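DNA polymerase (Bacillus phage phi29, PDB 2PY5) replicates the viral genome by protein-primed, strand-displacing DNA synthesis with high processivity and proofreads through a 3'-5' exonuclease activity. Local coordinates at residues Y275-Q286 / Y347-A355. The protein carries 2 engineered substitutions. Numbering follows the deposited sequence.
Sequences YVWDEDYPLHIQ and YISGLKFKA. With EDO (1,2-ethanediol), chain V.
Strand 283-286 runs antiparallel to strand 347-355, and Leu283 and Ile285 pair with Phe353 and Leu351. Ile285 N donates to Leu351 O at 2.8 Å and Leu351 N returns to Ile285 O at 3.0 Å; Phe353 N donates to Leu283 O at 2.8 Å, but the return bond from Leu283 N to Phe353 O is weak, at 3.5 Å.

Ionic contact comes from Lys352. With CG between its backbone N and carbonyl carbon (chi1 62°), its extended chain passes Tyr275 CE1 and Tyr281 CB, and NZ meets the anti lone pair of Asp278 OD2 at 2.8 Å. NZ also donates to a water held by Val276 O, while OD1 of the same carboxylate accepts from Asp280 N in an Asx turn.

Beside the strand pair, Lys354 CG lies over one face of the Tyr281 ring, 3.9 Å from its centroid, in a CH-pi contact. Gln286 CD meets the Tyr347 ring edge at CD2 (3.6 Å), amide and ring planes 81° apart. On the face bearing Leu283 and Ile285, Ile285 CD1 approaches Phe353 CE1; helix 216-223 packs against Ile285 and Leu351. Leu283 CD1 touches Ala355 CB (3.6 Å).

Within the polymerization region, backbone bonds thus join the strands, while one lysine ties the preceding loop to the sheet, by a salt bridge at Asp278 and by a water at Val276.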
loop_
_atom_site.group_PDB
_atom_site.type_symbol
_atom_site.label_atom_id
_atom_site.label_comp_id
_atom_site.label_asym_id
_atom_site.label_seq_id
_atom_site.Cartn_x
_atom_site.Cartn_y
_atom_site.Cartn_z
ATOM N N TYR F 275 -12.724 8.559 30.609
ATOM C CA TYR F 275 -11.572 7.830 31.165
ATOM C C TYR F 275 -11.036 8.521 32.426
ATOM O O TYR F 275 -10.879 9.744 32.446
ATOM C CB TYR F 275 -10.474 7.771 30.122
ATOM C CG TYR F 275 -9.147 7.242 30.576
ATOM C CD1 TYR F 275 -8.932 5.874 30.735
ATOM C CD2 TYR F 275 -8.083 8.103 30.779
ATOM C CE1 TYR F 275 -7.702 5.385 31.132
ATOM C CE2 TYR F 275 -6.849 7.630 31.178
ATOM C CZ TYR F 275 -6.655 6.264 31.342
ATOM O OH TYR F 275 -5.422 5.770 31.725
ATOM N N VAL F 276 -10.775 7.718 33.456
ATOM C CA VAL F 276 -10.060 8.153 34.680
ATOM C C VAL F 276 -8.653 7.570 34.612
ATOM O O VAL F 276 -8.473 6.376 34.324
ATOM C CB VAL F 276 -10.767 7.712 35.968
ATOM C CG1 VAL F 276 -9.937 8.085 37.213
ATOM C CG2 VAL F 276 -12.166 8.342 36.048
ATOM N N TRP F 277 -7.659 8.437 34.808
ATOM C CA TRP F 277 -6.243 8.050 34.776
ATOM C C TRP F 277 -5.992 6.781 35.554
ATOM O O TRP F 277 -6.387 6.656 36.723
ATOM C CB TRP F 277 -5.369 9.180 35.349
ATOM C CG TRP F 277 -3.884 8.816 35.575
ATOM C CD1 TRP F 277 -3.214 8.845 36.752
ATOM C CD2 TRP F 277 -2.929 8.411 34.585
ATOM N NE1 TRP F 277 -1.907 8.465 36.567
ATOM C CE2 TRP F 277 -1.704 8.195 35.248
ATOM C CE3 TRP F 277 -2.993 8.197 33.207
ATOM C CZ2 TRP F 277 -0.549 7.785 34.578
ATOM C CZ3 TRP F 277 -1.843 7.777 32.551
ATOM C CH2 TRP F 277 -0.642 7.579 33.239
ATOM N N ASP F 278 -5.317 5.842 34.883
ATOM C CA ASP F 278 -4.916 4.589 35.495
ATOM C C ASP F 278 -3.469 4.356 35.061
ATOM O O ASP F 278 -3.216 4.054 33.904
ATOM C CB ASP F 278 -5.843 3.466 35.005
ATOM C CG ASP F 278 -5.573 2.129 35.676
ATOM O OD1 ASP F 278 -4.481 1.938 36.260
ATOM O OD2 ASP F 278 -6.478 1.272 35.618
ATOM N N GLU F 279 -2.513 4.490 35.980
ATOM C CA GLU F 279 -1.109 4.268 35.586
ATOM C C GLU F 279 -0.864 2.864 35.008
ATOM O O GLU F 279 0.038 2.691 34.221
ATOM C CB GLU F 279 -0.134 4.538 36.755
ATOM C CG GLU F 279 -0.133 3.509 37.816
ATOM C CD GLU F 279 1.057 3.615 38.793
ATOM O OE1 GLU F 279 2.185 4.015 38.405
ATOM O OE2 GLU F 279 0.845 3.249 39.938
ATOM N N ASP F 280 -1.657 1.875 35.423
ATOM C CA ASP F 280 -1.498 0.505 34.944
ATOM C C ASP F 280 -2.180 0.249 33.594
ATOM O O ASP F 280 -1.864 -0.729 32.914
ATOM C CB ASP F 280 -2.042 -0.480 35.964
ATOM C CG ASP F 280 -1.218 -0.509 37.231
ATOM O OD1 ASP F 280 -0.040 -0.082 37.202
ATOM O OD2 ASP F 280 -1.743 -0.961 38.254
ATOM N N TYR F 281 -3.156 1.095 33.248
ATOM C CA TYR F 281 -3.823 1.089 31.934
ATOM C C TYR F 281 -3.770 2.508 31.381
ATOM O O TYR F 281 -4.796 3.189 31.306
ATOM C CB TYR F 281 -5.280 0.624 32.047
ATOM C CG TYR F 281 -5.445 -0.842 32.382
ATOM C CD1 TYR F 281 -5.240 -1.299 33.658
ATOM C CD2 TYR F 281 -5.836 -1.759 31.418
ATOM C CE1 TYR F 281 -5.366 -2.632 33.973
ATOM C CE2 TYR F 281 -5.994 -3.102 31.729
ATOM C CZ TYR F 281 -5.751 -3.532 33.013
ATOM O OH TYR F 281 -5.899 -4.878 33.374
ATOM N N PRO F 282 -2.553 2.984 31.041
ATOM C CA PRO F 282 -2.285 4.403 30.765
ATOM C C PRO F 282 -2.664 4.912 29.355
ATOM O O PRO F 282 -2.577 6.150 29.110
ATOM C CB PRO F 282 -0.781 4.501 30.981
ATOM C CG PRO F 282 -0.278 3.185 30.502
ATOM C CD PRO F 282 -1.313 2.193 30.982
ATOM N N LEU F 283 -3.065 4.006 28.465
ATOM C CA LEU F 283 -3.545 4.356 27.128
ATOM C C LEU F 283 -5.031 4.075 27.048
ATOM O O LEU F 283 -5.543 3.161 27.682
ATOM C CB LEU F 283 -2.838 3.557 26.031
ATOM C CG LEU F 283 -1.328 3.738 25.892
ATOM C CD1 LEU F 283 -0.797 2.891 24.755
ATOM C CD2 LEU F 283 -0.924 5.217 25.716
ATOM N N HIS F 284 -5.748 4.840 26.231
ATOM C CA HIS F 284 -7.165 4.579 26.087
ATOM C C HIS F 284 -7.703 5.048 24.751
ATOM O O HIS F 284 -7.066 5.831 24.066
ATOM C CB HIS F 284 -7.993 5.173 27.243
ATOM C CG HIS F 284 -8.173 6.669 27.209
ATOM N ND1 HIS F 284 -7.220 7.551 27.659
ATOM C CD2 HIS F 284 -9.246 7.423 26.859
ATOM C CE1 HIS F 284 -7.672 8.794 27.530
ATOM N NE2 HIS F 284 -8.900 8.740 27.044
ATOM N N ILE F 285 -8.880 4.537 24.430
ATOM C CA ILE F 285 -9.697 5.001 23.294
ATOM C C ILE F 285 -10.978 5.512 23.930
ATOM O O ILE F 285 -11.599 4.811 24.717
ATOM C CB ILE F 285 -9.952 3.868 22.276
ATOM C CG1 ILE F 285 -8.657 3.514 21.537
ATOM C CG2 ILE F 285 -11.042 4.294 21.238
ATOM C CD1 ILE F 285 -8.723 2.227 20.703
ATOM N N GLN F 286 -11.339 6.748 23.585
ATOM C CA GLN F 286 -12.513 7.439 24.157
ATOM C C GLN F 286 -13.538 7.633 23.048
ATOM O O GLN F 286 -13.206 8.192 22.006
ATOM C CB GLN F 286 -12.093 8.790 24.726
ATOM C CG GLN F 286 -13.214 9.629 25.343
ATOM C CD GLN F 286 -13.718 9.057 26.664
ATOM O OE1 GLN F 286 -12.976 9.017 27.670
ATOM N NE2 GLN F 286 -14.987 8.647 26.687
ATOM N N TYR F 347 -18.874 12.567 26.944
ATOM C CA TYR F 347 -17.985 11.408 27.027
ATOM C C TYR F 347 -18.839 10.169 27.212
ATOM O O TYR F 347 -19.515 10.010 28.226
ATOM C CB TYR F 347 -17.009 11.571 28.195
ATOM C CG TYR F 347 -15.996 12.658 27.981
ATOM C CD1 TYR F 347 -16.182 13.934 28.504
ATOM C CD2 TYR F 347 -14.844 12.407 27.262
ATOM C CE1 TYR F 347 -15.231 14.937 28.299
ATOM C CE2 TYR F 347 -13.894 13.386 27.054
ATOM C CZ TYR F 347 -14.087 14.650 27.570
ATOM O OH TYR F 347 -13.104 15.604 27.337
ATOM N N ILE F 348 -18.821 9.280 26.219
ATOM C CA ILE F 348 -19.802 8.197 26.162
ATOM C C ILE F 348 -19.301 6.950 26.887
ATOM O O ILE F 348 -19.921 6.454 27.828
ATOM C CB ILE F 348 -20.180 7.856 24.693
ATOM C CG1 ILE F 348 -20.626 9.123 23.912
ATOM C CG2 ILE F 348 -21.291 6.806 24.670
ATOM C CD1 ILE F 348 -21.843 9.836 24.468
ATOM N N SER F 349 -18.167 6.446 26.421
ATOM C CA SER F 349 -17.572 5.216 26.928
ATOM C C SER F 349 -16.186 5.083 26.312
ATOM O O SER F 349 -15.783 5.892 25.479
ATOM C CB SER F 349 -18.433 4.012 26.537
ATOM O OG SER F 349 -18.191 3.596 25.200
ATOM N N GLY F 350 -15.466 4.028 26.684
ATOM C CA GLY F 350 -14.220 3.738 26.014
ATOM C C GLY F 350 -13.577 2.444 26.469
ATOM O O GLY F 350 -14.205 1.627 27.142
ATOM N N LEU F 351 -12.319 2.294 26.079
ATOM C CA LEU F 351 -11.506 1.128 26.435
ATOM C C LEU F 351 -10.141 1.608 26.876
ATOM O O LEU F 351 -9.552 2.494 26.255
ATOM C CB LEU F 351 -11.329 0.162 25.251
ATOM C CG LEU F 351 -12.540 -0.281 24.433
ATOM C CD1 LEU F 351 -12.809 0.714 23.322
ATOM C CD2 LEU F 351 -12.303 -1.680 23.840
ATOM N N LYS F 352 -9.622 1.018 27.955
ATOM C CA LYS F 352 -8.264 1.343 28.407
ATOM C C LYS F 352 -7.350 0.131 28.316
ATOM O O LYS F 352 -7.809 -1.029 28.375
ATOM C CB LYS F 352 -8.247 1.963 29.803
ATOM C CG LYS F 352 -8.788 1.075 30.892
ATOM C CD LYS F 352 -8.734 1.736 32.250
ATOM C CE LYS F 352 -9.158 0.781 33.335
ATOM N NZ LYS F 352 -9.148 1.443 34.713
ATOM N N PHE F 353 -6.071 0.405 28.120
ATOM C CA PHE F 353 -5.082 -0.631 27.814
ATOM C C PHE F 353 -3.833 -0.503 28.671
ATOM O O PHE F 353 -3.310 0.579 28.868
ATOM C CB PHE F 353 -4.620 -0.536 26.349
ATOM C CG PHE F 353 -5.747 -0.589 25.351
ATOM C CD1 PHE F 353 -6.412 0.566 25.000
ATOM C CD2 PHE F 353 -6.138 -1.785 24.789
ATOM C CE1 PHE F 353 -7.462 0.541 24.096
ATOM C CE2 PHE F 353 -7.202 -1.802 23.878
ATOM C CZ PHE F 353 -7.847 -0.626 23.558
ATOM N N LYS F 354 -3.312 -1.651 29.070
ATOM C CA LYS F 354 -1.930 -1.733 29.506
ATOM C C LYS F 354 -1.018 -1.296 28.375
ATOM O O LYS F 354 -1.404 -1.331 27.196
ATOM C CB LYS F 354 -1.574 -3.153 29.949
ATOM C CG LYS F 354 -2.485 -3.705 31.005
ATOM C CD LYS F 354 -2.033 -5.067 31.523
ATOM C CE LYS F 354 -2.551 -6.186 30.685
ATOM N NZ LYS F 354 -2.541 -7.460 31.487
ATOM N N ALA F 355 0.198 -0.896 28.719
ATOM C CA ALA F 355 1.098 -0.397 27.707
ATOM C C ALA F 355 2.555 -0.519 28.096
ATOM O O ALA F 355 2.906 -0.543 29.291
ATOM C CB ALA F 355 0.752 1.054 27.390
HETATM C C1 EDO V . -8.144 -2.265 36.626
HETATM O O1 EDO V . -7.554 -3.369 37.312
HETATM C C2 EDO V . -7.716 -0.948 37.256
HETATM O O2 EDO V . -6.285 -0.813 37.225
HETATM O O HOH W 1 -9.788 4.179 35.012
HETATM O O HOH W 2 0.679 -0.844 31.671
#